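Local coordinates for protein GCN5-related N-acetyltransferase (Anabaena variabilis, PDB 2OZG) that binds coenzyme A and, as a GCN5-related N-acetyltransferase, probably moves acetyl groups onto amines, possibly those of aminoglycosides, at residues A[313-316]-A[322-325]; A[288-293]-A[354-359]; A[363-366]-A[370-373]. All coordinates share one frame; numbering follows the deposited sequence.

How the interactions relate
Interaction 1 and interaction 3 both reach the five-stranded sheet of the sterol carrier protein domain, their nearest atoms about 7 Å apart, whereas interaction 2 joins a strand of the acetyltransferase part to helix 349-357 of that domain. All four touching residues of interaction 2 are buried, and its chemistry is purely apolar. The other two are partly buried: interaction 1 is a strand pairing with polar side chains at its loop end, and interaction 3 mixes leucine packing with water bridges. Arg289 joins interactions 1 and 2 by a salt bridge to Asp316, with NH1 2.7 Å from OD2. Leu365 links interaction 3 to helix 349-357, packing on Ser354 and Leu355.

Interaction 1 (A[313-316]-A[322-325])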
# COMPACT_ATOMS: atom_id res chain seq x y z
N GLU A 313 -21.75 -26.91 -39.06
CA GLU A 313 -20.56 -27.35 -39.75
C GLU A 313 -19.40 -27.14 -38.81
O GLU A 313 -19.00 -26.03 -38.53
CB GLU A 313 -20.34 -26.63 -41.06
CG GLU A 313 -19.32 -27.35 -41.93
CD GLU A 313 -19.35 -26.84 -43.33
OE1 GLU A 313 -19.21 -25.61 -43.50
OE2 GLU A 313 -19.54 -27.65 -44.25
N VAL A 314 -18.84 -28.24 -38.33
CA VAL A 314 -17.81 -28.15 -37.31
C VAL A 314 -16.42 -28.58 -37.79
O VAL A 314 -16.30 -29.54 -38.53
CB VAL A 314 -18.19 -29.04 -36.09
CG1 VAL A 314 -17.20 -28.86 -34.92
CG2 VAL A 314 -19.62 -28.77 -35.65
N GLN A 315 -15.40 -27.82 -37.39
CA GLN A 315 -14.01 -28.19 -37.63
C GLN A 315 -13.46 -28.73 -36.33
O GLN A 315 -13.72 -28.18 -35.27
CB GLN A 315 -13.13 -27.02 -38.11
CG GLN A 315 -11.66 -27.44 -38.25
CD GLN A 315 -10.71 -26.38 -38.83
OE1 GLN A 315 -11.10 -25.53 -39.64
NE2 GLN A 315 -9.44 -26.47 -38.43
N ASP A 316 -12.71 -29.83 -36.41
CA ASP A 316 -11.98 -30.39 -35.25
C ASP A 316 -10.75 -31.04 -35.84
O ASP A 316 -10.83 -32.12 -36.47
CB ASP A 316 -12.80 -31.43 -34.49
CG ASP A 316 -12.18 -31.83 -33.19
OD1 ASP A 316 -10.94 -31.76 -33.01
OD2 ASP A 316 -12.95 -32.24 -32.29
N ASN A 322 -15.65 -35.49 -35.03
CA ASN A 322 -16.37 -34.27 -34.77
C ASN A 322 -16.30 -33.26 -35.95
O ASN A 322 -16.94 -32.19 -35.94
CB ASN A 322 -15.72 -33.56 -33.58
CG ASN A 322 -15.93 -34.27 -32.25
OD1 ASN A 322 -16.91 -34.96 -32.06
ND2 ASN A 322 -15.02 -34.05 -31.32
N GLN A 323 -15.47 -33.58 -36.92
CA GLN A 323 -15.24 -32.70 -38.06
C GLN A 323 -16.30 -33.00 -39.08
O GLN A 323 -16.32 -34.09 -39.58
CB GLN A 323 -13.87 -33.06 -38.67
CG GLN A 323 -13.53 -32.43 -39.99
CD GLN A 323 -13.12 -31.00 -39.90
OE1 GLN A 323 -12.21 -30.61 -39.15
NE2 GLN A 323 -13.77 -30.19 -40.72
N GLY A 324 -17.19 -32.06 -39.40
CA GLY A 324 -18.18 -32.34 -40.44
C GLY A 324 -19.48 -31.61 -40.22
O GLY A 324 -19.57 -30.70 -39.40
N LYS A 325 -20.52 -32.07 -40.92
CA LYS A 325 -21.82 -31.42 -40.82
C LYS A 325 -22.76 -32.26 -39.97
O LYS A 325 -22.76 -33.46 -40.07
CB LYS A 325 -22.42 -31.21 -42.19
CG LYS A 325 -21.66 -30.24 -43.09
CD LYS A 325 -22.27 -30.36 -44.48
CE LYS A 325 -21.86 -29.28 -45.42
NZ LYS A 325 -22.60 -29.45 -46.74
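Glu313 and Lys325 stand side by side as a non-hydrogen-bonded antiparallel pair, their side chains on the same face of the sheet. The glutamate chain is extended, and Glu313 OE2 lies against the lysine methylene chain, 3.1 Å from Lys325 CE. Its charge is less closely matched, since Glu313 OE2 to Lys325 NZ measures 4.3 Å, beyond a salt bridge; NZ makes a weak hydrogen bond to Gly341 O. At Val314 the strands are tied by a reciprocal backbone pair with Gly324: Val314 N to Gly324 O is 2.8 Å and almost straight at 176°, and Gly324 N returns a bond of 2.8 Å to Val314 O. The valine side chain turns to the other face, where Val314 CB sits 3.4 Å from Asn322 O. This register defines the hairpin of strands 308-315 and 324-331 in the sterol carrier protein domain. Gly324 has a positive phi, at which a side chain would collide with the carbonyl oxygen before it. Next along, Gln315 lies alongside Gln323, its CG 3.3 Å from Gln323 OE1. Gln323 OE1 also accepts Asp316 N at 2.9 Å, with the donor above the amide carbonyl plane; a bend at chi2 (76°) brings the Gln323 amide back over the first strand. With CG anti to its N (chi1 -170°), Asp316 presents OD2 to Asn322 ND2 at 2.9 Å, nearly along the C-O axis and in the asparagine amide plane; OD2 also forms a salt bridge with Arg289, while OD1 accepts Leu318 N, an Asx turn, and Leu319 N. Without the carboxylate, as with an alanine here, Arg289 would probably lose its counter-charge and Asn322 ND2 one of its two acceptors. The Asn322 amide is fixed further by Val291 O, bound to ND2, and Val293 N, bound to OD1.

Interaction 2 (A[288-293]-A[354-359]); sequences LRIVNV and SLYTSL
Leu288 and Ile290, on the last residues of strand 279-290, face Tyr356 and Thr357 in the last turn of helix 349-357. The backbones stay well apart, with CA atoms 7.9 Å from each other at Leu288 and Ser354 and 8.8 Å at Ile290 and Tyr356, so side chains alone bridge the gap. The helix closes in a Schellman motif at Ser358, whose phi is positive. Ile290 meets the ring: its CD1 rests over one face of Tyr356, 4.2 Å from the ring centroid and 25° off the normal, a CH-pi contact offset toward the CG-CD2 side. The tyrosine ring is carried toward the strand with CG anti to the backbone N (chi1 -177°), and its hydroxyl is hydrogen-bonded to Ala296 O. Beside it, CD1 of Leu288 meets CG2 of Thr357 at 4.1 Å, the two chains running past each other in opposite directions. Thr357 OG1 is turned to a different partner, Ala134 O. Strand 132-143 pairs with strand 279-290 and touches Leu288 through Ala134, while Ile349, earlier in helix 349-357, also packs against Ile290.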
# COMPACT_ATOMS: atom_id res chain seq x y z
N LEU A 288 -13.92 -25.44 -21.63
CA LEU A 288 -14.60 -26.71 -21.98
C LEU A 288 -14.15 -27.21 -23.35
O LEU A 288 -13.93 -26.43 -24.26
CB LEU A 288 -16.13 -26.47 -22.01
CG LEU A 288 -17.01 -27.72 -22.22
CD1 LEU A 288 -18.21 -27.84 -21.30
CD2 LEU A 288 -17.44 -27.83 -23.71
N ARG A 289 -14.02 -28.53 -23.46
CA ARG A 289 -13.72 -29.15 -24.71
C ARG A 289 -14.91 -30.02 -25.08
O ARG A 289 -15.38 -30.86 -24.27
CB ARG A 289 -12.45 -30.02 -24.59
CG ARG A 289 -11.56 -30.02 -25.89
CD ARG A 289 -12.12 -30.75 -27.09
NE ARG A 289 -11.15 -30.69 -28.18
CZ ARG A 289 -11.33 -31.21 -29.38
NH1 ARG A 289 -12.47 -31.83 -29.68
NH2 ARG A 289 -10.41 -31.06 -30.31
N ILE A 290 -15.46 -29.80 -26.26
CA ILE A 290 -16.47 -30.73 -26.81
C ILE A 290 -15.70 -31.92 -27.34
O ILE A 290 -15.04 -31.84 -28.37
CB ILE A 290 -17.28 -30.08 -27.93
CG1 ILE A 290 -17.97 -28.81 -27.40
CG2 ILE A 290 -18.23 -31.10 -28.59
CD1 ILE A 290 -19.26 -28.99 -26.61
N VAL A 291 -15.75 -33.02 -26.61
CA VAL A 291 -15.03 -34.22 -26.98
C VAL A 291 -15.78 -35.04 -28.06
O VAL A 291 -15.17 -35.58 -29.01
CB VAL A 291 -14.76 -35.10 -25.74
CG1 VAL A 291 -14.05 -36.40 -26.14
CG2 VAL A 291 -13.94 -34.32 -24.71
N ASN A 292 -17.11 -35.11 -27.91
CA ASN A 292 -18.01 -35.76 -28.89
C ASN A 292 -19.19 -34.84 -29.23
O ASN A 292 -20.06 -34.59 -28.38
CB ASN A 292 -18.47 -37.10 -28.39
CG ASN A 292 -19.18 -37.88 -29.45
OD1 ASN A 292 -20.24 -37.49 -29.95
ND2 ASN A 292 -18.58 -38.96 -29.85
N VAL A 293 -19.21 -34.30 -30.43
CA VAL A 293 -20.25 -33.34 -30.78
C VAL A 293 -21.65 -33.89 -30.64
O VAL A 293 -22.51 -33.25 -30.05
CB VAL A 293 -20.06 -32.78 -32.26
CG1 VAL A 293 -21.28 -32.02 -32.77
CG2 VAL A 293 -18.86 -31.88 -32.31
N SER A 354 -18.23 -22.53 -26.48
CA SER A 354 -18.74 -21.29 -25.90
C SER A 354 -20.21 -21.19 -26.23
O SER A 354 -20.97 -20.72 -25.41
CB SER A 354 -18.01 -20.09 -26.39
OG SER A 354 -16.61 -20.17 -26.22
N LEU A 355 -20.59 -21.66 -27.42
CA LEU A 355 -21.99 -21.66 -27.84
C LEU A 355 -22.81 -22.59 -26.95
O LEU A 355 -23.88 -22.22 -26.44
CB LEU A 355 -22.10 -22.15 -29.28
CG LEU A 355 -23.53 -22.23 -29.87
CD1 LEU A 355 -24.13 -20.86 -29.99
CD2 LEU A 355 -23.56 -22.94 -31.20
N TYR A 356 -22.28 -23.80 -26.75
CA TYR A 356 -22.93 -24.86 -25.96
C TYR A 356 -23.27 -24.48 -24.55
O TYR A 356 -24.35 -24.77 -24.03
CB TYR A 356 -21.99 -26.06 -25.90
CG TYR A 356 -22.48 -27.33 -25.19
CD1 TYR A 356 -22.32 -27.51 -23.85
CD2 TYR A 356 -23.02 -28.37 -25.89
CE1 TYR A 356 -22.71 -28.72 -23.21
CE2 TYR A 356 -23.44 -29.56 -25.25
CZ TYR A 356 -23.26 -29.71 -23.92
OH TYR A 356 -23.69 -30.90 -23.31
N THR A 357 -22.34 -23.80 -23.89
CA THR A 357 -22.54 -23.39 -22.48
C THR A 357 -23.33 -22.13 -22.22
O THR A 357 -23.65 -21.83 -21.05
CB THR A 357 -21.16 -23.16 -21.82
OG1 THR A 357 -20.51 -22.06 -22.47
CG2 THR A 357 -20.34 -24.40 -21.92
N SER A 358 -23.67 -21.40 -23.27
CA SER A 358 -24.35 -20.12 -23.16
C SER A 358 -23.53 -19.03 -22.52
O SER A 358 -24.07 -18.06 -22.04
CB SER A 358 -25.69 -20.22 -22.37
OG SER A 358 -26.30 -21.42 -22.68
N LEU A 359 -22.21 -19.15 -22.53
CA LEU A 359 -21.39 -18.07 -22.00
C LEU A 359 -21.59 -16.82 -22.86
O LEU A 359 -21.71 -15.69 -22.34
CB LEU A 359 -19.89 -18.47 -22.02
CG LEU A 359 -18.95 -17.41 -21.46
CD1 LEU A 359 -19.28 -17.04 -20.04
CD2 LEU A 359 -17.50 -17.85 -21.58

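Interaction 3 (A[363-366]-A[370-373])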
# COMPACT_ATOMS: atom_id res chain seq x y z
N ARG A 363 -24.83 -14.17 -31.48
CA ARG A 363 -24.49 -12.84 -31.97
C ARG A 363 -23.12 -12.41 -31.48
O ARG A 363 -22.31 -11.89 -32.24
CB ARG A 363 -25.50 -11.83 -31.44
CG ARG A 363 -25.39 -10.48 -32.11
CD ARG A 363 -26.21 -9.42 -31.40
NE ARG A 363 -25.76 -9.15 -30.03
CZ ARG A 363 -24.87 -8.21 -29.71
NH1 ARG A 363 -24.30 -7.47 -30.65
NH2 ARG A 363 -24.53 -8.03 -28.44
N GLN A 364 -22.88 -12.61 -30.19
CA GLN A 364 -21.57 -12.29 -29.57
C GLN A 364 -20.43 -13.14 -30.15
O GLN A 364 -19.34 -12.68 -30.30
CB GLN A 364 -21.63 -12.49 -28.05
CG GLN A 364 -22.39 -11.34 -27.34
CD GLN A 364 -22.59 -11.61 -25.89
OE1 GLN A 364 -22.97 -12.74 -25.49
NE2 GLN A 364 -22.32 -10.59 -25.07
N LEU A 365 -20.70 -14.40 -30.43
CA LEU A 365 -19.70 -15.27 -31.05
C LEU A 365 -19.44 -14.89 -32.54
O LEU A 365 -18.30 -14.93 -33.05
CB LEU A 365 -20.13 -16.72 -30.88
CG LEU A 365 -20.12 -17.22 -29.43
CD1 LEU A 365 -20.82 -18.58 -29.25
CD2 LEU A 365 -18.66 -17.26 -28.84
N GLN A 366 -20.47 -14.43 -33.22
CA GLN A 366 -20.33 -13.95 -34.55
C GLN A 366 -19.43 -12.73 -34.56
O GLN A 366 -18.50 -12.62 -35.37
CB GLN A 366 -21.67 -13.56 -35.13
CG GLN A 366 -21.59 -13.13 -36.56
CD GLN A 366 -22.92 -12.65 -37.10
OE1 GLN A 366 -23.67 -11.90 -36.43
NE2 GLN A 366 -23.23 -13.06 -38.30
N LYS A 370 -16.05 -16.24 -33.85
CA LYS A 370 -15.98 -17.67 -33.50
C LYS A 370 -17.00 -18.50 -34.25
O LYS A 370 -17.01 -19.75 -34.16
CB LYS A 370 -16.20 -17.84 -32.02
CG LYS A 370 -15.31 -16.93 -31.23
CD LYS A 370 -13.86 -17.01 -31.67
CE LYS A 370 -12.94 -16.46 -30.55
NZ LYS A 370 -11.55 -16.38 -31.08
N LEU A 371 -17.88 -17.83 -34.99
CA LEU A 371 -18.83 -18.54 -35.82
C LEU A 371 -19.29 -17.66 -36.98
O LEU A 371 -19.17 -16.44 -36.90
CB LEU A 371 -20.01 -19.09 -35.00
CG LEU A 371 -21.05 -18.22 -34.28
CD1 LEU A 371 -22.05 -17.63 -35.28
CD2 LEU A 371 -21.80 -19.01 -33.25
N GLN A 372 -19.70 -18.30 -38.07
CA GLN A 372 -20.33 -17.62 -39.19
C GLN A 372 -21.69 -18.28 -39.38
O GLN A 372 -21.81 -19.53 -39.35
CB GLN A 372 -19.52 -17.83 -40.48
CG GLN A 372 -18.09 -17.39 -40.35
CD GLN A 372 -17.46 -17.10 -41.72
OE1 GLN A 372 -17.89 -17.65 -42.76
NE2 GLN A 372 -16.46 -16.20 -41.73
N ALA A 373 -22.73 -17.48 -39.54
CA ALA A 373 -24.06 -18.01 -39.77
C ALA A 373 -24.95 -17.07 -40.57
O ALA A 373 -24.69 -15.88 -40.68
CB ALA A 373 -24.72 -18.32 -38.44
O HOH W 1 -21.81 -14.60 -39.93
O HOH W 2 -17.94 -14.25 -37.59
O HOH W 3 -25.65 -13.12 -40.15
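Leu365 and Leu371 form the apolar part of this contact. CB of Leu365 approaches CD2 of Leu371 to 3.7 Å, and the two side chains cross at about a right angle. Leu371 holds its CG between the backbone N and the carbonyl carbon (chi1 65°), a placement that swings its methyl groups back over the helix, so that CD1 also reaches CB of Gln366 at 4.1 Å. Lys370 adds its aliphatic part: CB and CG lie against CD2 of Leu365, while NZ is carried off from the helix. The one direct hydrogen bond runs between backbones, from Lys370 N to Leu365 O at 2.7 Å, with an N-H...O angle of 152°. This i+5 to i bond folds the chain back as it leaves helix 362-367. The Leu365 oxygen also receives a weak bond from Thr368 OG1.

Water carries the remaining polar links. The Gln366 side chain is extended, with CG anti to the backbone N (chi1 -176°), which projects its amide toward Ala373. Gln366 NE2 donates to water 1, at 2.7 Å, and to water 3. Water 1 accepts Ala373 N, and water 3 donates to Ala373 O at 3.0 Å. A third bridge is water 2, which donates to both Gln366 O and Leu371 O, the latter at 2.6 Å from the water oxygen.

Around the contact, Leu378 of helix 375-385 touches Gln366, Leu371 and Ala373, and Leu271 and Leu272 of the second subunit pack on Leu365 and Lys370 respectively. The arrangement is a tight helix-turn-strand connection: a three-residue turn joins helix 362-367 to the short, weakly bonded strand 371-373, which lies antiparallel to strand 345-348 as an outermost strand, within this chain, of the sterol carrier protein domain's mixed sheet.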